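Local coordinates for BF1531-like N-terminal domain-containing protein (Bacteroides fragilis, PDB 3SLR) that is uncharacterized but, as an FkbH-like protein joining an SGNH-hydrolase-related domain to a magnesium-binding HAD-type phosphatase domain, probably hydrolyses ester bonds, at residues A[58-61]-A[62-65]; A[212-215]-A[216-220]. One frame throughout, in Å; residues are numbered along the deposited sequence.

Interaction 1: A[58-61]-A[62-65]; sequences YNQV and ERQI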
loop_
_atom_site.group_PDB
_atom_site.type_symbol
_atom_site.label_atom_id
_atom_site.label_comp_id
_atom_site.label_asym_id
_atom_site.label_seq_id
_atom_site.Cartn_x
_atom_site.Cartn_y
_atom_site.Cartn_z
ATOM N N TYR A 58 -15.167 -22.575 0.540
ATOM C CA TYR A 58 -14.019 -22.770 -0.354
ATOM C C TYR A 58 -14.367 -22.797 -1.845
ATOM O O TYR A 58 -15.213 -23.575 -2.291
ATOM C CB TYR A 58 -13.264 -24.047 0.030
ATOM C CG TYR A 58 -12.110 -24.384 -0.899
ATOM C CD1 TYR A 58 -10.870 -23.775 -0.751
ATOM C CD2 TYR A 58 -12.261 -25.318 -1.914
ATOM C CE1 TYR A 58 -9.812 -24.085 -1.595
ATOM C CE2 TYR A 58 -11.213 -25.636 -2.760
ATOM C CZ TYR A 58 -9.991 -25.018 -2.598
ATOM O OH TYR A 58 -8.953 -25.340 -3.450
ATOM N N ASN A 59 -13.686 -21.949 -2.614
ATOM C CA ASN A 59 -13.795 -21.935 -4.070
ATOM C C ASN A 59 -15.239 -21.811 -4.588
ATOM O O ASN A 59 -15.689 -22.594 -5.424
ATOM C CB ASN A 59 -13.082 -23.162 -4.659
ATOM C CG ASN A 59 -12.990 -23.119 -6.168
ATOM O OD1 ASN A 59 -12.870 -22.053 -6.768
ATOM N ND2 ASN A 59 -13.038 -24.291 -6.794
ATOM N N GLN A 60 -15.958 -20.815 -4.085
ATOM C CA GLN A 60 -17.329 -20.561 -4.522
ATOM C C GLN A 60 -17.527 -19.123 -4.991
ATOM O O GLN A 60 -18.612 -18.559 -4.842
ATOM C CB GLN A 60 -18.337 -20.895 -3.409
ATOM C CG GLN A 60 -18.404 -22.377 -3.068
ATOM C CD GLN A 60 -19.620 -22.721 -2.230
ATOM O OE1 GLN A 60 -20.440 -21.856 -1.926
ATOM N NE2 GLN A 60 -19.741 -23.992 -1.854
ATOM N N VAL A 61 -16.482 -18.533 -5.564
ATOM C CA VAL A 61 -16.564 -17.147 -5.995
ATOM C C VAL A 61 -17.670 -16.968 -7.024
ATOM O O VAL A 61 -18.614 -16.220 -6.805
ATOM C CB VAL A 61 -15.234 -16.650 -6.587
ATOM C CG1 VAL A 61 -15.397 -15.249 -7.154
ATOM C CG2 VAL A 61 -14.151 -16.669 -5.520
ATOM N N GLU A 62 -17.551 -17.668 -8.145
ATOM C CA GLU A 62 -18.530 -17.542 -9.217
ATOM C C GLU A 62 -19.910 -18.015 -8.754
ATOM O O GLU A 62 -20.919 -17.373 -9.023
ATOM C CB GLU A 62 -18.075 -18.324 -10.450
ATOM C CG GLU A 62 -16.778 -17.800 -11.074
ATOM C CD GLU A 62 -15.529 -18.201 -10.288
ATOM O OE1 GLU A 62 -15.588 -19.166 -9.493
ATOM O OE2 GLU A 62 -14.486 -17.545 -10.471
ATOM N N ARG A 63 -19.936 -19.134 -8.041
ATOM C CA ARG A 63 -21.176 -19.711 -7.532
ATOM C C ARG A 63 -21.990 -18.679 -6.756
ATOM O O ARG A 63 -23.189 -18.515 -6.986
ATOM C CB ARG A 63 -20.859 -20.923 -6.650
ATOM C CG ARG A 63 -21.892 -21.235 -5.579
ATOM C CD ARG A 63 -23.077 -22.002 -6.134
ATOM N NE ARG A 63 -24.064 -22.292 -5.096
ATOM C CZ ARG A 63 -25.098 -23.115 -5.256
ATOM N NH1 ARG A 63 -25.282 -23.738 -6.414
ATOM N NH2 ARG A 63 -25.946 -23.321 -4.259
ATOM N N GLN A 64 -21.331 -17.975 -5.842
ATOM C CA GLN A 64 -22.017 -17.016 -4.980
ATOM C C GLN A 64 -22.434 -15.751 -5.719
ATOM O O GLN A 64 -23.519 -15.219 -5.493
ATOM C CB GLN A 64 -21.131 -16.653 -3.788
ATOM C CG GLN A 64 -21.000 -17.769 -2.761
ATOM C CD GLN A 64 -22.297 -18.006 -2.003
ATOM O OE1 GLN A 64 -22.858 -17.088 -1.407
ATOM N NE2 GLN A 64 -22.777 -19.243 -2.021
ATOM N N ILE A 65 -21.560 -15.263 -6.596
ATOM C CA ILE A 65 -21.836 -14.032 -7.326
ATOM C C ILE A 65 -22.926 -14.233 -8.390
ATOM O O ILE A 65 -23.718 -13.326 -8.654
ATOM C CB ILE A 65 -20.540 -13.450 -7.965
ATOM C CG1 ILE A 65 -19.518 -13.089 -6.877
ATOM C CG2 ILE A 65 -20.846 -12.221 -8.815
ATOM C CD1 ILE A 65 -20.004 -12.058 -5.875
HETATM O O HOH W 1 -14.068 -19.788 -6.740
HETATM O O HOH W 2 -17.387 -21.049 -7.882
#
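Q60 and Q64 meet across the first turn of helix 61-66. The backbone N of Q64 donates to Q60 O at 3.0 Å, while CB and CG of Q64 press against the same oxygen. Next along the helix, I65 N bonds V61 O, and CG1 of the isoleucine rests on that oxygen. Alongside Q60 runs the aliphatic base of R63, pointing the same way: Q60 CB lies 4.1 Å from R63 CB, and the extended Q60 chain leaves its amide beside R63 CG.

Q60 is the N-cap residue. Its carbonyl already accepts the first helical bond, whereas the N-H groups that open the helix still need acceptors, and here water serves two of them. One water accepts from V61 N at 3.0 Å and donates to N59 OD1 and E62 OE1. A second accepts from R63 N at 3.2 Å and also donates to E62 OE1. E62 suits this first turn because a negative charge probably interacts favourably with the helix N-terminus; its chain bends at chi2 (76°), which curls the carboxylate back beside V61 CB, where OE1 can hold both waters. N59 adopts positive phi and psi, a conformation that asparagine tolerates well.

Farther out, the other carboxylate oxygen, OE2, is hydrogen-bonded to H84, and Q64 OE1 accepts from the backbone N of Y72 at the start of helix 71-75. The branched, apolar V61 and I65 occupy the buried side, both packing on F111 of helix 104-118, and V61 also touches L28 of strand 22-29.

Interaction 2: A[212-215]-A[216-220]; sequences DIIA and AIQGK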
loop_
_atom_site.group_PDB
_atom_site.type_symbol
_atom_site.label_atom_id
_atom_site.label_comp_id
_atom_site.label_asym_id
_atom_site.label_seq_id
_atom_site.Cartn_x
_atom_site.Cartn_y
_atom_site.Cartn_z
ATOM N N ASP A 212 -5.912 -0.701 4.197
ATOM C CA ASP A 212 -5.530 0.644 3.758
ATOM C C ASP A 212 -6.593 1.169 2.798
ATOM O O ASP A 212 -6.935 2.355 2.819
ATOM C CB ASP A 212 -4.181 0.663 3.006
ATOM C CG ASP A 212 -2.976 0.375 3.897
ATOM O OD1 ASP A 212 -3.052 0.548 5.134
ATOM O OD2 ASP A 212 -1.927 -0.025 3.334
ATOM N N ILE A 213 -7.096 0.286 1.937
ATOM C CA ILE A 213 -8.066 0.693 0.921
ATOM C C ILE A 213 -9.408 1.012 1.580
ATOM O O ILE A 213 -9.995 2.057 1.329
ATOM C CB ILE A 213 -8.254 -0.388 -0.165
ATOM C CG1 ILE A 213 -6.972 -0.508 -1.005
ATOM C CG2 ILE A 213 -9.437 -0.038 -1.065
ATOM C CD1 ILE A 213 -6.910 -1.788 -1.891
ATOM N N ILE A 214 -9.888 0.098 2.411
ATOM C CA ILE A 214 -11.132 0.325 3.137
ATOM C C ILE A 214 -11.087 1.635 3.925
ATOM O O ILE A 214 -12.004 2.450 3.823
ATOM C CB ILE A 214 -11.448 -0.865 4.047
ATOM C CG1 ILE A 214 -11.747 -2.087 3.183
ATOM C CG2 ILE A 214 -12.614 -0.533 4.982
ATOM C CD1 ILE A 214 -12.155 -3.313 3.952
ATOM N N ALA A 215 -10.016 1.850 4.684
ATOM C CA ALA A 215 -9.873 3.083 5.452
ATOM C C ALA A 215 -9.934 4.328 4.565
ATOM O O ALA A 215 -10.614 5.303 4.907
ATOM C CB ALA A 215 -8.587 3.064 6.281
ATOM N N ALA A 216 -9.224 4.303 3.436
ATOM C CA ALA A 216 -9.208 5.443 2.525
ATOM C C ALA A 216 -10.608 5.745 2.011
ATOM O O ALA A 216 -11.026 6.899 1.973
ATOM C CB ALA A 216 -8.250 5.191 1.345
ATOM N N ILE A 217 -11.326 4.707 1.603
ATOM C CA ILE A 217 -12.710 4.878 1.157
ATOM C C ILE A 217 -13.596 5.465 2.264
ATOM O O ILE A 217 -14.463 6.304 1.998
ATOM C CB ILE A 217 -13.295 3.557 0.607
ATOM C CG1 ILE A 217 -12.557 3.163 -0.676
ATOM C CG2 ILE A 217 -14.766 3.707 0.309
ATOM C CD1 ILE A 217 -12.749 1.715 -1.105
ATOM N N GLN A 218 -13.360 5.041 3.503
ATOM C CA GLN A 218 -14.108 5.559 4.651
ATOM C C GLN A 218 -13.691 6.983 5.033
ATOM O O GLN A 218 -14.301 7.593 5.917
ATOM C CB GLN A 218 -13.966 4.622 5.856
ATOM C CG GLN A 218 -14.552 3.230 5.631
ATOM C CD GLN A 218 -16.071 3.235 5.625
ATOM O OE1 GLN A 218 -16.713 3.786 6.527
ATOM N NE2 GLN A 218 -16.652 2.637 4.604
ATOM N N GLY A 219 -12.655 7.504 4.377
ATOM C CA GLY A 219 -12.237 8.886 4.568
ATOM C C GLY A 219 -11.043 9.068 5.487
ATOM O O GLY A 219 -10.750 10.186 5.930
ATOM N N LYS A 220 -10.353 7.971 5.782
ATOM C CA LYS A 220 -9.144 8.032 6.586
ATOM C C LYS A 220 -7.936 7.736 5.702
ATOM O O LYS A 220 -7.726 6.597 5.274
ATOM C CB LYS A 220 -9.203 7.058 7.764
ATOM C CG LYS A 220 -10.022 7.574 8.953
ATOM C CD LYS A 220 -9.451 8.889 9.496
ATOM C CE LYS A 220 -10.302 9.457 10.629
ATOM N NZ LYS A 220 -9.891 10.848 10.993
HETATM O O HOH W 3 -5.977 4.449 4.455
#
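Matching first torsions, chi1 near -67° in both I213 and I217, set CG1 of each isoleucine anti to its carbonyl carbon, and the chains run side by side in the same direction, one helical turn apart. I213 CG2 thereby touches I217 CD1 at 3.7 Å. I217 N donates to I213 O at 3.0 Å, the backbone bond that sets this one-turn spacing. Q218 CG, likewise anti to its own carbonyl carbon, lies 3.2 Å from I214 O, the oxygen that Q218 N also bonds.

Helix 203-217 closes in a Schellman motif. G219 takes positive phi (100°), a conformation glycine adopts without a side chain to strain. G219 N donates back to A216 O at 3.0 Å. K220 N then reaches A215 O at 2.8 Å, approaching from above the carbonyl plane. The small A215 side chain probably lets the chain fold back closely, its CB lying 3.8 Å from K220 O. A water bridges that oxygen to D212 O, linking the outgoing chain to the last turns.

The polar ends are held elsewhere: D212 forms a salt bridge with R47, K220 another with D329, and Q218 NE2 is hydrogen-bonded to Y79 OH. The branched apolar isoleucines face the sheet, with I213 and I214 against I124 and I217 against F169.

Overall arrangement
Along the chain interaction 1 comes first, at the start of helix 61-66, and interaction 2 follows at the end of helix 203-217. Their centres lie 26 Å apart, with nearest atoms about 15 Å apart, so they do not touch. Both helices pack on the same five-stranded parallel sheet of the FkbH-type N-terminal domain: interaction 1 reaches strand 22-29, interaction 2 strands 79-83, 122-126 and 168-171. Past residue 220 the chain enters strand 224-227 of the second, four-stranded sheet, whose domain binds magnesium through D228, D230 and D336. The 212-220 turn thus stands at the passage between the two domains; both contacts are away from the metal.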